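Local coordinates for protein 3'-5'-exonuclease (Saccharomyces cerevisiae, PDB 3E2V) that degrades DNA as a probably magnesium-dependent TatD-family nuclease, cutting double strands internally without obvious specificity and trimming them from the 3' end, at residues A[117-120]-A[121-125]; A[166-169]-A[170-173]; A[172-175]-A[176-180]; A[205-208]-A[209-213]. All blocks are in the same frame, centred on the assembly; numbering follows the deposited sequence. Where two conformers were deposited one is given.

Contact 1: A[117-120]-A[121-125]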
ATOM      1  N   GLU A 117      -1.606  -8.216  25.945  1.00 29.22           N
ATOM      2  CA  GLU A 117      -3.043  -8.018  26.107  1.00 28.94           C
ATOM      3  C   GLU A 117      -3.336  -6.830  27.018  1.00 28.14           C
ATOM      4  O   GLU A 117      -4.027  -5.893  26.612  1.00 27.25           O
ATOM      5  CB  GLU A 117      -3.714  -9.296  26.646  1.00 29.10           C
ATOM      6  CG  GLU A 117      -5.221  -9.227  26.782  1.00 29.66           C
ATOM      7  CD  GLU A 117      -5.788 -10.448  27.500  1.00 30.24           C
ATOM      8  OE1 GLU A 117      -5.835 -10.450  28.752  1.00 31.79           O
ATOM      9  OE2 GLU A 117      -6.185 -11.407  26.807  1.00 28.70           O
ATOM     10  N   ALA A 118      -2.796  -6.863  28.237  1.00 27.11           N
ATOM     11  CA  ALA A 118      -3.081  -5.829  29.231  1.00 26.26           C
ATOM     12  C   ALA A 118      -2.630  -4.460  28.750  1.00 25.80           C
ATOM     13  O   ALA A 118      -3.356  -3.467  28.894  1.00 25.04           O
ATOM     14  CB  ALA A 118      -2.425  -6.165  30.570  1.00 26.01           C
ATOM     15  N   TYR A 119      -1.436  -4.417  28.168  1.00 24.98           N
ATOM     16  CA  TYR A 119      -0.862  -3.176  27.706  1.00 24.80           C
ATOM     17  C   TYR A 119      -1.707  -2.562  26.584  1.00 23.56           C
ATOM     18  O   TYR A 119      -2.082  -1.389  26.655  1.00 22.74           O
ATOM     19  CB  TYR A 119       0.571  -3.406  27.225  1.00 26.20           C
ATOM     20  CG  TYR A 119       1.184  -2.178  26.617  1.00 28.13           C
ATOM     21  CD1 TYR A 119       1.679  -1.151  27.421  1.00 28.83           C
ATOM     22  CD2 TYR A 119       1.240  -2.020  25.233  1.00 29.21           C
ATOM     23  CE1 TYR A 119       2.230  -0.005  26.866  1.00 30.51           C
ATOM     24  CE2 TYR A 119       1.794  -0.879  24.664  1.00 30.16           C
ATOM     25  CZ  TYR A 119       2.283   0.123  25.484  1.00 30.66           C
ATOM     26  OH  TYR A 119       2.830   1.255  24.931  1.00 32.05           O
ATOM     27  N   ASN A 120      -1.990  -3.352  25.552  1.00 23.04           N
ATOM     28  CA  ASN A 120      -2.752  -2.846  24.410  1.00 22.45           C
ATOM     29  C   ASN A 120      -4.124  -2.331  24.825  1.00 22.60           C
ATOM     30  O   ASN A 120      -4.584  -1.287  24.333  1.00 20.88           O
ATOM     31  CB  ASN A 120      -2.914  -3.922  23.330  1.00 22.87           C
ATOM     32  CG  ASN A 120      -1.609  -4.261  22.626  1.00 23.05           C
ATOM     33  OD1 ASN A 120      -0.659  -3.486  22.637  1.00 23.13           O
ATOM     34  ND2 ASN A 120      -1.569  -5.426  21.999  1.00 25.38           N
ATOM     35  N   GLU A 121      -4.772  -3.076  25.719  1.00 22.33           N
ATOM     36  CA  GLU A 121      -6.131  -2.773  26.157  1.00 23.81           C
ATOM     37  C   GLU A 121      -6.148  -1.522  27.026  1.00 23.47           C
ATOM     38  O   GLU A 121      -7.147  -0.779  27.034  1.00 24.44           O
ATOM     39  CB  GLU A 121      -6.733  -3.982  26.889  1.00 24.19           C
ATOM     40  CG  GLU A 121      -8.209  -3.860  27.283  1.00 28.07           C
ATOM     41  CD  GLU A 121      -9.143  -3.573  26.110  1.00 31.42           C
ATOM     42  OE1 GLU A 121      -8.825  -3.944  24.959  1.00 33.58           O
ATOM     43  OE2 GLU A 121     -10.216  -2.978  26.349  1.00 34.42           O
ATOM     44  N   SER A 122      -5.037  -1.259  27.714  1.00 23.04           N
ATOM     45  CA  SER A 122      -4.968  -0.134  28.637  1.00 23.19           C
ATOM     46  C   SER A 122      -4.748   1.213  27.966  1.00 22.13           C
ATOM     47  O   SER A 122      -4.988   2.257  28.566  1.00 21.84           O
ATOM     48  CB  SER A 122      -3.820  -0.349  29.628  1.00 23.29           C
ATOM     49  OG  SER A 122      -2.561  -0.151  28.999  1.00 26.90           O
ATOM     50  N   LEU A 123      -4.285   1.199  26.721  1.00 21.31           N
ATOM     51  CA  LEU A 123      -3.730   2.418  26.127  0.50 21.07           C
ATOM     52  C   LEU A 123      -4.769   3.477  25.801  1.00 21.45           C
ATOM     53  O   LEU A 123      -4.532   4.669  26.024  1.00 21.33           O
ATOM     54  CB  LEU A 123      -2.883   2.098  24.891  0.50 20.98           C
ATOM     55  CG  LEU A 123      -1.526   1.430  25.113  0.50 20.30           C
ATOM     56  CD1 LEU A 123      -0.832   1.295  23.776  0.50 18.16           C
ATOM     57  CD2 LEU A 123      -0.651   2.193  26.096  0.50 19.97           C
ATOM     58  N   TYR A 124      -5.916   3.056  25.277  1.00 21.41           N
ATOM     59  CA  TYR A 124      -6.922   4.035  24.874  1.00 22.11           C
ATOM     60  C   TYR A 124      -7.357   4.912  26.041  1.00 22.22           C
ATOM     61  O   TYR A 124      -7.353   6.137  25.934  1.00 21.52           O
ATOM     62  CB  TYR A 124      -8.143   3.371  24.247  1.00 23.80           C
ATOM     63  CG  TYR A 124      -9.143   4.390  23.763  1.00 25.94           C
ATOM     64  CD1 TYR A 124      -8.774   5.347  22.824  1.00 27.14           C
ATOM     65  CD2 TYR A 124     -10.447   4.403  24.242  1.00 27.41           C
ATOM     66  CE1 TYR A 124      -9.668   6.295  22.376  1.00 28.74           C
ATOM     67  CE2 TYR A 124     -11.364   5.358  23.788  1.00 27.98           C
ATOM     68  CZ  TYR A 124     -10.961   6.293  22.851  1.00 27.67           C
ATOM     69  OH  TYR A 124     -11.843   7.260  22.382  1.00 29.69           O
ATOM     70  N   ALA A 125      -7.720   4.281  27.155  1.00 21.72           N
ATOM     71  CA  ALA A 125      -8.191   5.035  28.313  1.00 22.13           C
ATOM     72  C   ALA A 125      -7.108   5.980  28.819  1.00 22.65           C
ATOM     73  O   ALA A 125      -7.418   7.079  29.276  1.00 23.44           O
ATOM     74  CB  ALA A 125      -8.663   4.093  29.428  1.00 22.41           C
TER
HETATM   75  O   HOH W   1      -6.680   0.413  24.070  1.00 19.28           O

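Contact 2: A[166-169]-A[170-173]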
ATOM      1  N   TYR A 166      -8.637  -5.649  11.713  1.00 13.47           N
ATOM      2  CA  TYR A 166      -9.251  -6.398  12.809  1.00 14.20           C
ATOM      3  C   TYR A 166      -8.721  -7.829  12.900  1.00 14.97           C
ATOM      4  O   TYR A 166      -9.136  -8.569  13.788  1.00 15.35           O
ATOM      5  CB  TYR A 166     -10.774  -6.331  12.698  1.00 14.63           C
ATOM      6  CG  TYR A 166     -11.363  -4.944  13.011  1.00 13.90           C
ATOM      7  CD1 TYR A 166     -10.539  -3.850  13.295  1.00 13.69           C
ATOM      8  CD2 TYR A 166     -12.742  -4.735  13.031  1.00 13.78           C
ATOM      9  CE1 TYR A 166     -11.079  -2.585  13.576  1.00 13.78           C
ATOM     10  CE2 TYR A 166     -13.296  -3.464  13.319  1.00 15.14           C
ATOM     11  CZ  TYR A 166     -12.456  -2.406  13.594  1.00 13.90           C
ATOM     12  OH  TYR A 166     -12.984  -1.172  13.876  1.00 15.70           O
ATOM     13  N   ASP A 167      -7.809  -8.204  11.999  1.00 15.65           N
ATOM     14  CA  ASP A 167      -7.057  -9.464  12.144  1.00 16.39           C
ATOM     15  C   ASP A 167      -5.833  -9.270  13.029  1.00 17.78           C
ATOM     16  O   ASP A 167      -5.072 -10.220  13.250  1.00 19.22           O
ATOM     17  CB  ASP A 167      -6.568  -9.974  10.789  1.00 17.13           C
ATOM     18  CG  ASP A 167      -7.671 -10.574   9.932  1.00 17.99           C
ATOM     19  OD1 ASP A 167      -8.863 -10.428  10.253  1.00 17.76           O
ATOM     20  OD2 ASP A 167      -7.323 -11.215   8.912  1.00 22.37           O
ATOM     21  N   ARG A 168      -5.611  -8.046  13.515  1.00 17.00           N
ATOM     22  CA  ARG A 168      -4.369  -7.717  14.240  1.00 18.12           C
ATOM     23  C   ARG A 168      -4.613  -7.017  15.572  1.00 16.87           C
ATOM     24  O   ARG A 168      -3.845  -6.146  15.974  1.00 16.82           O
ATOM     25  CB  ARG A 168      -3.462  -6.864  13.350  1.00 19.35           C
ATOM     26  CG  ARG A 168      -2.976  -7.558  12.077  1.00 24.25           C
ATOM     27  CD  ARG A 168      -1.866  -8.567  12.338  1.00 31.45           C
ATOM     28  NE  ARG A 168      -1.331  -9.169  11.111  1.00 35.64           N
ATOM     29  CZ  ARG A 168      -1.921 -10.139  10.414  1.00 37.29           C
ATOM     30  NH1 ARG A 168      -3.097 -10.628  10.789  1.00 37.78           N
ATOM     31  NH2 ARG A 168      -1.336 -10.617   9.317  1.00 39.37           N
ATOM     32  N   PHE A 169      -5.653  -7.427  16.293  1.00 16.52           N
ATOM     33  CA  PHE A 169      -5.896  -6.836  17.609  1.00 16.80           C
ATOM     34  C   PHE A 169      -4.800  -7.181  18.604  1.00 17.09           C
ATOM     35  O   PHE A 169      -4.714  -6.550  19.654  1.00 18.74           O
ATOM     36  CB  PHE A 169      -7.259  -7.259  18.176  1.00 16.34           C
ATOM     37  CG  PHE A 169      -8.438  -6.636  17.478  1.00 16.04           C
ATOM     38  CD1 PHE A 169      -8.417  -5.312  17.061  1.00 15.48           C
ATOM     39  CD2 PHE A 169      -9.596  -7.380  17.291  1.00 16.48           C
ATOM     40  CE1 PHE A 169      -9.512  -4.763  16.424  1.00 15.00           C
ATOM     41  CE2 PHE A 169     -10.710  -6.825  16.675  1.00 16.76           C
ATOM     42  CZ  PHE A 169     -10.675  -5.515  16.257  1.00 16.42           C
ATOM     43  N   HIS A 170      -3.944  -8.148  18.261  1.00 17.12           N
ATOM     44  CA  HIS A 170      -2.784  -8.419  19.101  1.00 17.54           C
ATOM     45  C   HIS A 170      -1.716  -7.335  19.026  1.00 17.93           C
ATOM     46  O   HIS A 170      -0.854  -7.262  19.904  1.00 18.05           O
ATOM     47  CB  HIS A 170      -2.205  -9.811  18.862  1.00 18.17           C
ATOM     48  CG  HIS A 170      -1.801 -10.080  17.454  1.00 18.62           C
ATOM     49  ND1 HIS A 170      -2.717 -10.215  16.435  1.00 20.24           N
ATOM     50  CD2 HIS A 170      -0.586 -10.306  16.901  1.00 19.69           C
ATOM     51  CE1 HIS A 170      -2.085 -10.495  15.312  1.00 20.44           C
ATOM     52  NE2 HIS A 170      -0.789 -10.543  15.564  1.00 21.30           N
ATOM     53  N   TYR A 171      -1.794  -6.494  17.991  1.00 17.45           N
ATOM     54  CA  TYR A 171      -0.890  -5.361  17.824  1.00 18.27           C
ATOM     55  C   TYR A 171      -1.448  -4.055  18.394  1.00 17.70           C
ATOM     56  O   TYR A 171      -0.691  -3.223  18.902  1.00 17.75           O
ATOM     57  CB  TYR A 171      -0.548  -5.153  16.355  1.00 20.54           C
ATOM     58  CG  TYR A 171       0.391  -6.177  15.760  1.00 24.04           C
ATOM     59  CD1 TYR A 171       1.440  -6.724  16.510  1.00 28.73           C
ATOM     60  CD2 TYR A 171       0.256  -6.568  14.436  1.00 28.95           C
ATOM     61  CE1 TYR A 171       2.325  -7.657  15.945  1.00 29.17           C
ATOM     62  CE2 TYR A 171       1.128  -7.499  13.865  1.00 29.32           C
ATOM     63  CZ  TYR A 171       2.154  -8.033  14.625  1.00 28.17           C
ATOM     64  OH  TYR A 171       3.013  -8.947  14.044  1.00 30.12           O
ATOM     65  N   SER A 172      -2.761  -3.866  18.270  1.00 17.06           N
ATOM     66  CA  SER A 172      -3.391  -2.625  18.729  1.00 16.71           C
ATOM     67  C   SER A 172      -4.869  -2.864  18.954  1.00 16.24           C
ATOM     68  O   SER A 172      -5.484  -3.653  18.244  1.00 16.68           O
ATOM     69  CB  SER A 172      -3.194  -1.524  17.681  1.00 17.35           C
ATOM     70  OG  SER A 172      -3.731  -1.938  16.440  1.00 16.86           O
ATOM     71  N   SER A 173      -5.437  -2.184  19.946  1.00 15.88           N
ATOM     72  CA  SER A 173      -6.855  -2.326  20.215  1.00 15.57           C
ATOM     73  C   SER A 173      -7.731  -1.690  19.142  1.00 15.15           C
ATOM     74  O   SER A 173      -7.303  -0.764  18.431  1.00 15.13           O
ATOM     75  CB  SER A 173      -7.186  -1.692  21.556  1.00 15.85           C
ATOM     76  OG  SER A 173      -7.060  -0.286  21.478  1.00 16.71           O
TER
HETATM   77  O   HOH W   2      -5.348 -11.067  16.630  1.00 21.98           O

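Contact 3: A[172-175]-A[176-180]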
ATOM      1  N   SER A 172      -2.761  -3.866  18.270  1.00 17.06           N
ATOM      2  CA  SER A 172      -3.391  -2.625  18.729  1.00 16.71           C
ATOM      3  C   SER A 172      -4.869  -2.864  18.954  1.00 16.24           C
ATOM      4  O   SER A 172      -5.484  -3.653  18.244  1.00 16.68           O
ATOM      5  CB  SER A 172      -3.194  -1.524  17.681  1.00 17.35           C
ATOM      6  OG  SER A 172      -3.731  -1.938  16.440  1.00 16.86           O
ATOM      7  N   SER A 173      -5.437  -2.184  19.946  1.00 15.88           N
ATOM      8  CA  SER A 173      -6.855  -2.326  20.215  1.00 15.57           C
ATOM      9  C   SER A 173      -7.731  -1.690  19.142  1.00 15.15           C
ATOM     10  O   SER A 173      -7.303  -0.764  18.431  1.00 15.13           O
ATOM     11  CB  SER A 173      -7.186  -1.692  21.556  1.00 15.85           C
ATOM     12  OG  SER A 173      -7.060  -0.286  21.478  1.00 16.71           O
ATOM     13  N   LYS A 174      -8.974  -2.158  19.054  1.00 14.96           N
ATOM     14  CA  LYS A 174      -9.929  -1.562  18.128  1.00 15.68           C
ATOM     15  C   LYS A 174     -10.065  -0.058  18.357  1.00 15.74           C
ATOM     16  O   LYS A 174     -10.104   0.731  17.413  1.00 15.95           O
ATOM     17  CB  LYS A 174     -11.296  -2.253  18.262  1.00 15.84           C
ATOM     18  CG  LYS A 174     -12.301  -1.791  17.221  1.00 17.90           C
ATOM     19  CD  LYS A 174     -13.597  -2.613  17.247  1.00 17.69           C
ATOM     20  CE  LYS A 174     -14.491  -2.233  18.394  1.00 21.48           C
ATOM     21  NZ  LYS A 174     -15.724  -3.105  18.377  1.00 23.24           N
ATOM     22  N   GLU A 175     -10.147   0.337  19.619  1.00 15.97           N
ATOM     23  CA  GLU A 175     -10.358   1.749  19.940  1.00 16.58           C
ATOM     24  C   GLU A 175      -9.150   2.592  19.496  1.00 16.21           C
ATOM     25  O   GLU A 175      -9.300   3.702  18.940  1.00 16.61           O
ATOM     26  CB  GLU A 175     -10.600   1.915  21.447  1.00 16.76           C
ATOM     27  CG  GLU A 175     -11.892   1.273  22.001  1.00 20.25           C
ATOM     28  CD  GLU A 175     -11.911  -0.266  21.981  1.00 23.25           C
ATOM     29  OE1 GLU A 175     -10.860  -0.929  22.168  1.00 23.06           O
ATOM     30  OE2 GLU A 175     -13.008  -0.833  21.777  1.00 28.16           O
ATOM     31  N   MET A 176      -7.943   2.075  19.720  1.00 15.56           N
ATOM     32  CA  MET A 176      -6.742   2.802  19.293  1.00 15.11           C
ATOM     33  C   MET A 176      -6.678   2.895  17.767  1.00 14.77           C
ATOM     34  O   MET A 176      -6.291   3.934  17.213  1.00 14.91           O
ATOM     35  CB  MET A 176      -5.487   2.142  19.836  1.00 15.09           C
ATOM     36  CG  MET A 176      -5.208   2.433  21.327  1.00 16.43           C
ATOM     37  SD  MET A 176      -4.602   4.122  21.703  1.00 12.51           S
ATOM     38  CE  MET A 176      -3.053   4.133  20.796  1.00 19.65           C
ATOM     39  N   GLN A 177      -7.074   1.821  17.085  1.00 13.93           N
ATOM     40  CA  GLN A 177      -7.098   1.851  15.620  1.00 13.73           C
ATOM     41  C   GLN A 177      -8.072   2.904  15.114  1.00 13.79           C
ATOM     42  O   GLN A 177      -7.747   3.704  14.229  1.00 13.19           O
ATOM     43  CB  GLN A 177      -7.468   0.486  15.047  1.00 13.21           C
ATOM     44  CG  GLN A 177      -6.405  -0.591  15.258  1.00 13.33           C
ATOM     45  CD  GLN A 177      -6.703  -1.853  14.466  1.00 14.03           C
ATOM     46  OE1 GLN A 177      -7.404  -1.809  13.440  1.00 14.47           O
ATOM     47  NE2 GLN A 177      -6.155  -2.976  14.919  1.00 14.23           N
ATOM     48  N   LYS A 178      -9.288   2.894  15.644  1.00 14.65           N
ATOM     49  CA  LYS A 178     -10.319   3.806  15.140  1.00 14.41           C
ATOM     50  C   LYS A 178      -9.925   5.255  15.404  1.00 14.29           C
ATOM     51  O   LYS A 178     -10.050   6.116  14.521  1.00 15.40           O
ATOM     52  CB  LYS A 178     -11.675   3.488  15.781  1.00 14.80           C
ATOM     53  CG  LYS A 178     -12.296   2.208  15.234  1.00 16.81           C
ATOM     54  CD  LYS A 178     -13.471   1.744  16.110  1.00 21.14           C
ATOM     55  CE  LYS A 178     -14.716   2.561  15.898  1.00 26.21           C
ATOM     56  NZ  LYS A 178     -15.721   2.168  16.955  1.00 28.02           N
ATOM     57  N   VAL A 179      -9.462   5.542  16.620  1.00 14.46           N
ATOM     58  CA  VAL A 179      -9.125   6.930  16.952  1.00 15.14           C
ATOM     59  C   VAL A 179      -7.997   7.483  16.069  1.00 14.27           C
ATOM     60  O   VAL A 179      -8.103   8.596  15.543  1.00 14.57           O
ATOM     61  CB  VAL A 179      -8.765   7.106  18.439  1.00 15.83           C
ATOM     62  CG1 VAL A 179      -8.324   8.533  18.705  1.00 19.26           C
ATOM     63  CG2 VAL A 179      -9.970   6.785  19.304  1.00 19.44           C
ATOM     64  N   PHE A 180      -6.925   6.710  15.906  1.00 13.33           N
ATOM     65  CA  PHE A 180      -5.769   7.218  15.166  1.00 13.42           C
ATOM     66  C   PHE A 180      -5.882   7.107  13.649  1.00 13.34           C
ATOM     67  O   PHE A 180      -5.217   7.843  12.941  1.00 13.24           O
ATOM     68  CB  PHE A 180      -4.466   6.694  15.778  1.00 13.81           C
ATOM     69  CG  PHE A 180      -4.194   7.312  17.107  1.00 14.16           C
ATOM     70  CD1 PHE A 180      -3.793   8.644  17.176  1.00 13.62           C
ATOM     71  CD2 PHE A 180      -4.460   6.621  18.285  1.00 14.32           C
ATOM     72  CE1 PHE A 180      -3.594   9.269  18.422  1.00 13.59           C
ATOM     73  CE2 PHE A 180      -4.281   7.238  19.534  1.00 15.31           C
ATOM     74  CZ  PHE A 180      -3.863   8.552  19.601  1.00 15.77           C
TER

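Contact 4: A[205-208]-A[209-213]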
ATOM      1  N   SER A 205     -10.920  -7.061   7.419  1.00 15.87           N
ATOM      2  CA  SER A 205     -11.953  -7.580   8.334  1.00 15.88           C
ATOM      3  C   SER A 205     -12.668  -6.503   9.146  1.00 16.07           C
ATOM      4  O   SER A 205     -13.157  -6.753  10.247  1.00 16.62           O
ATOM      5  CB  SER A 205     -11.374  -8.664   9.261  1.00 16.21           C
ATOM      6  OG  SER A 205     -10.718  -9.660   8.490  1.00 17.58           O
ATOM      7  N   ALA A 206     -12.721  -5.293   8.596  1.00 15.56           N
ATOM      8  CA  ALA A 206     -13.214  -4.124   9.310  1.00 15.70           C
ATOM      9  C   ALA A 206     -14.110  -3.269   8.411  1.00 15.22           C
ATOM     10  O   ALA A 206     -14.170  -2.061   8.586  1.00 14.80           O
ATOM     11  CB  ALA A 206     -12.031  -3.296   9.804  1.00 15.29           C
ATOM     12  N   CYS A 207     -14.808  -3.879   7.457  1.00 16.18           N
ATOM     13  CA  CYS A 207     -15.437  -3.079   6.416  1.00 15.95           C
ATOM     14  C   CYS A 207     -16.451  -2.081   6.956  1.00 16.02           C
ATOM     15  O   CYS A 207     -16.411  -0.897   6.594  1.00 15.48           O
ATOM     16  CB  CYS A 207     -16.051  -3.970   5.342  1.00 15.44           C
ATOM     17  SG  CYS A 207     -16.463  -3.038   3.826  1.00 18.29           S
ATOM     18  N   ASP A 208     -17.364  -2.530   7.815  1.00 16.19           N
ATOM     19  CA  ASP A 208     -18.412  -1.622   8.276  1.00 16.17           C
ATOM     20  C   ASP A 208     -17.845  -0.421   9.042  1.00 15.20           C
ATOM     21  O   ASP A 208     -18.251   0.716   8.786  1.00 15.08           O
ATOM     22  CB  ASP A 208     -19.474  -2.348   9.108  1.00 16.78           C
ATOM     23  CG  ASP A 208     -20.401  -3.201   8.263  1.00 20.05           C
ATOM     24  OD1 ASP A 208     -20.502  -3.005   7.027  1.00 21.30           O
ATOM     25  OD2 ASP A 208     -21.050  -4.083   8.859  1.00 22.89           O
ATOM     26  N   ASP A 209     -16.884  -0.664   9.944  1.00 14.60           N
ATOM     27  CA  ASP A 209     -16.293   0.433  10.706  1.00 15.06           C
ATOM     28  C   ASP A 209     -15.451   1.357   9.823  1.00 14.29           C
ATOM     29  O   ASP A 209     -15.420   2.568  10.039  1.00 15.13           O
ATOM     30  CB  ASP A 209     -15.435  -0.090  11.852  1.00 14.53           C
ATOM     31  CG  ASP A 209     -16.265  -0.644  13.015  1.00 17.85           C
ATOM     32  OD1 ASP A 209     -17.514  -0.590  12.956  1.00 20.57           O
ATOM     33  OD2 ASP A 209     -15.665  -1.134  13.991  1.00 17.21           O
ATOM     34  N   PHE A 210     -14.772   0.780   8.833  1.00 13.88           N
ATOM     35  CA  PHE A 210     -13.928   1.536   7.892  1.00 13.62           C
ATOM     36  C   PHE A 210     -14.818   2.474   7.091  1.00 14.24           C
ATOM     37  O   PHE A 210     -14.539   3.672   6.982  1.00 13.90           O
ATOM     38  CB  PHE A 210     -13.236   0.498   7.000  1.00 13.67           C
ATOM     39  CG  PHE A 210     -12.309   1.042   5.934  1.00 13.09           C
ATOM     40  CD1 PHE A 210     -11.009   1.440   6.246  1.00 11.42           C
ATOM     41  CD2 PHE A 210     -12.690   1.009   4.595  1.00 14.29           C
ATOM     42  CE1 PHE A 210     -10.120   1.857   5.237  1.00 13.46           C
ATOM     43  CE2 PHE A 210     -11.811   1.433   3.576  1.00 13.41           C
ATOM     44  CZ  PHE A 210     -10.527   1.872   3.916  1.00 13.63           C
ATOM     45  N   VAL A 211     -15.923   1.941   6.564  1.00 13.49           N
ATOM     46  CA  VAL A 211     -16.869   2.757   5.792  1.00 14.77           C
ATOM     47  C   VAL A 211     -17.523   3.821   6.667  1.00 14.87           C
ATOM     48  O   VAL A 211     -17.694   4.958   6.228  1.00 14.91           O
ATOM     49  CB  VAL A 211     -17.910   1.858   5.080  1.00 15.21           C
ATOM     50  CG1 VAL A 211     -19.099   2.686   4.545  1.00 18.37           C
ATOM     51  CG2 VAL A 211     -17.231   1.101   3.932  1.00 17.00           C
ATOM     52  N   GLN A 212     -17.876   3.461   7.903  1.00 15.29           N
ATOM     53  CA  GLN A 212     -18.495   4.414   8.812  1.00 16.25           C
ATOM     54  C   GLN A 212     -17.595   5.642   9.030  1.00 15.84           C
ATOM     55  O   GLN A 212     -18.064   6.782   8.998  1.00 16.37           O
ATOM     56  CB  GLN A 212     -18.818   3.735  10.143  1.00 16.89           C
ATOM     57  CG  GLN A 212     -19.582   4.632  11.106  1.00 20.49           C
ATOM     58  CD  GLN A 212     -19.882   3.953  12.426  1.00 25.88           C
ATOM     59  OE1 GLN A 212     -20.997   4.057  12.942  1.00 30.84           O
ATOM     60  NE2 GLN A 212     -18.890   3.275  12.994  1.00 27.53           N
ATOM     61  N   ILE A 213     -16.301   5.417   9.256  1.00 14.42           N
ATOM     62  CA  ILE A 213     -15.389   6.537   9.475  1.00 14.77           C
ATOM     63  C   ILE A 213     -15.217   7.346   8.191  1.00 14.48           C
ATOM     64  O   ILE A 213     -15.333   8.585   8.191  1.00 15.11           O
ATOM     65  CB  ILE A 213     -14.041   6.030   9.998  1.00 14.24           C
ATOM     66  CG1 ILE A 213     -14.207   5.587  11.450  1.00 14.70           C
ATOM     67  CG2 ILE A 213     -12.983   7.127   9.932  1.00 15.46           C
ATOM     68  CD1 ILE A 213     -13.091   4.703  11.987  1.00 18.38           C
TER

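Contact 1: A[117-120]-A[121-125]
Tyr119 and Leu123, one helical turn apart, make the apolar part of this contact. Leu123 was modelled in two conformers; in the one described here both methyls lie on the same side of the Tyr119 ring. CD2 sits over the face, 4.0 Å from the ring centroid, a CH-pi contact, while CD1 lies nearer the CE2 side, within 3.5 Å of Tyr119 CE2. Tyr119 CG is anti to the backbone N (chi1 175°), which swings the ring forward along the helix to where Leu123 can meet it.

The side-chain hydrogen bond is that of Ser122: its OG donates to Tyr119 O at 2.7 Å, and the same hydroxyl also pairs with Lys126 NZ. With an alanine at Ser122 both partners would lose this hydroxyl, and the Lys126 ammonium would probably be freer to move. Asn120 OD1 accepts from Asn95 ND2, and its ND2 bonds weakly to His170 O.

Among backbone bonds, Glu121 N to Glu117 O (3.0 Å) is the firm one. Ser122 N divides weakly between Ala118 O and Tyr119 O, and Leu123 N reaches Asn120 O weakly at 3.5 Å. A water lies 2.7 Å from Asn120 O and accepts from Tyr124 N.

These bonds, i-3 and i-4 mixed, form the first turn of helix 118-129, on the surface of the TatD barrel and packed against helix 174-187.

Contact 2: A[166-169]-A[170-173]
Arg168 and Tyr171 close a beta turn: Tyr171 N donates to Arg168 O at 2.9 Å, and Phe169 and His170 between them both have helix-like backbone angles. The same oxygen takes a weak second bond from Ser172 N at 3.4 Å, and Phe169 CA-H points at Ser172 O. The turn belongs to the loop joining strand 156-165 to helix 174-187, at the C-terminal end of a barrel strand, where TIM-barrel enzymes carry their active sites; the Arg168 side chain lies about 10 Å from the bound magnesium ion.

Arg168 CD touches two rings on adjacent sides, 3.5 Å from Tyr171 CE2 and 3.6 Å from His170 CE1, both side chains running alongside it. Its chain bends at chi2 (-76°), folding the guanidinium back so that NH1 donates to Asp167 O at 3.2 Å, from well above the carbonyl plane. With an alanine at Arg168 the methylene touching both rings and the NH1 bond would go, and His170 and Tyr171 would probably be freer to turn. In the plane of the His170 ring, CE1 also faces Asp167 O, and ND1 is bonded to a water 2.8 Å away. The Phe169 ring meets Ser172 O with its edge, through CD1 at 3.6 Å.

Contact 3: A[172-175]-A[176-180]
Ser173 caps the helix that follows it: its OG accepts from Met176 N at 3.1 Å, with an N-H...O angle of 158°. With chi1 at 69°, OG is tucked between the backbone N and the carbonyl carbon, turned toward the first helical turn. Gln177 reaches back past this cap. Its NE2 donates to Ser172 OG at 3.0 Å, the hydroxyl lying tilted from the amide plane, and weakly to Ser172 O. Both ends of the amide are thereby held, since OE1 accepts from Asp165 N, while Ser172 OG is bonded to Pro91 O as well.

Regular i-4 bonds take over at once, Gln177 N to Ser173 O (2.9 Å), Lys178 N to Lys174 O and Val179 N to Glu175 O. Outside them, packing is modest. Met176 CG touches Ser173 OG at 3.3 Å, and Val179 CG2 rests 3.2 Å from Glu175 O. Lys174 and Lys178 run side by side, Lys174 CG 3.9 Å from Lys178 CD. Lys174 NZ and Lys178 NZ stay 5.5 Å apart. Met176 and Val179 also pack on helix 118-129.

A serine N-cap thus starts helix 174-187, the helix that follows strand 156-165 in one beta-alpha unit of the TIM barrel.

Contact 4: A[205-208]-A[209-213]
Cys207 meets Val211 one turn further along the helix, its SG 4.2 Å from Val211 CG2. That methyl also lies 3.4 Å from Cys207 O, close beside the carbonyl that accepts from Val211 N. The closest side-chain atom of Phe210 to the preceding turn is CB, 3.2 Å from Ala206 O. Its CG stands anti to the backbone N (chi1 180°), and the ring is carried inward among Leu164, Leu201, Met203 and Leu265, where it packs on strands 156-165 and 199-204 and on helix 259-268.

Three consecutive backbone bonds, each 2.9 Å long, wind the turn: Phe210 N to Ala206 O, Val211 N to Cys207 O and Gln212 N to Asp208 O. The middle one is nearly straight, with an N-H...O angle of 169°. Ala206 occupies the N-cap position but has no polar side chain with which to cap the first amides.

Two acidic side chains follow in this first turn and point to different partners. Asp208 OD1 makes a salt bridge to Lys264, and Asp209 OD2 is bonded to the Tyr166 hydroxyl. Their negative charges are likely to suit the positive end of the helix dipole. Here helix 207-219 begins just after strand 199-204, a beta-alpha junction of the TIM barrel, with the Phe210 side chain about 8 Å from that of His253, a magnesium ligand.

From the N terminus, contact 1 opens helix 118-129, contact 2 turns the loop after strand 156-165, contact 3 starts helix 174-187 and contact 4 starts helix 207-219. Each closes only a turn; none nests in or crosses another, though contacts 2 and 3 share Ser172 and Ser173, so the loop runs directly into the helix cap. Contact 1 leans on both: Asn120 meets the loop at His170, and Tyr124 packs on Glu175 and Val179. Contact 2 is tied to contact 4 by Tyr166 with Asp209 and Asp167 with Ser205, joining the ends of two neighbouring barrel strands. Contacts 3 and 4 touch lightly through Lys174 and Lys178; contacts 1 and 4 do not touch.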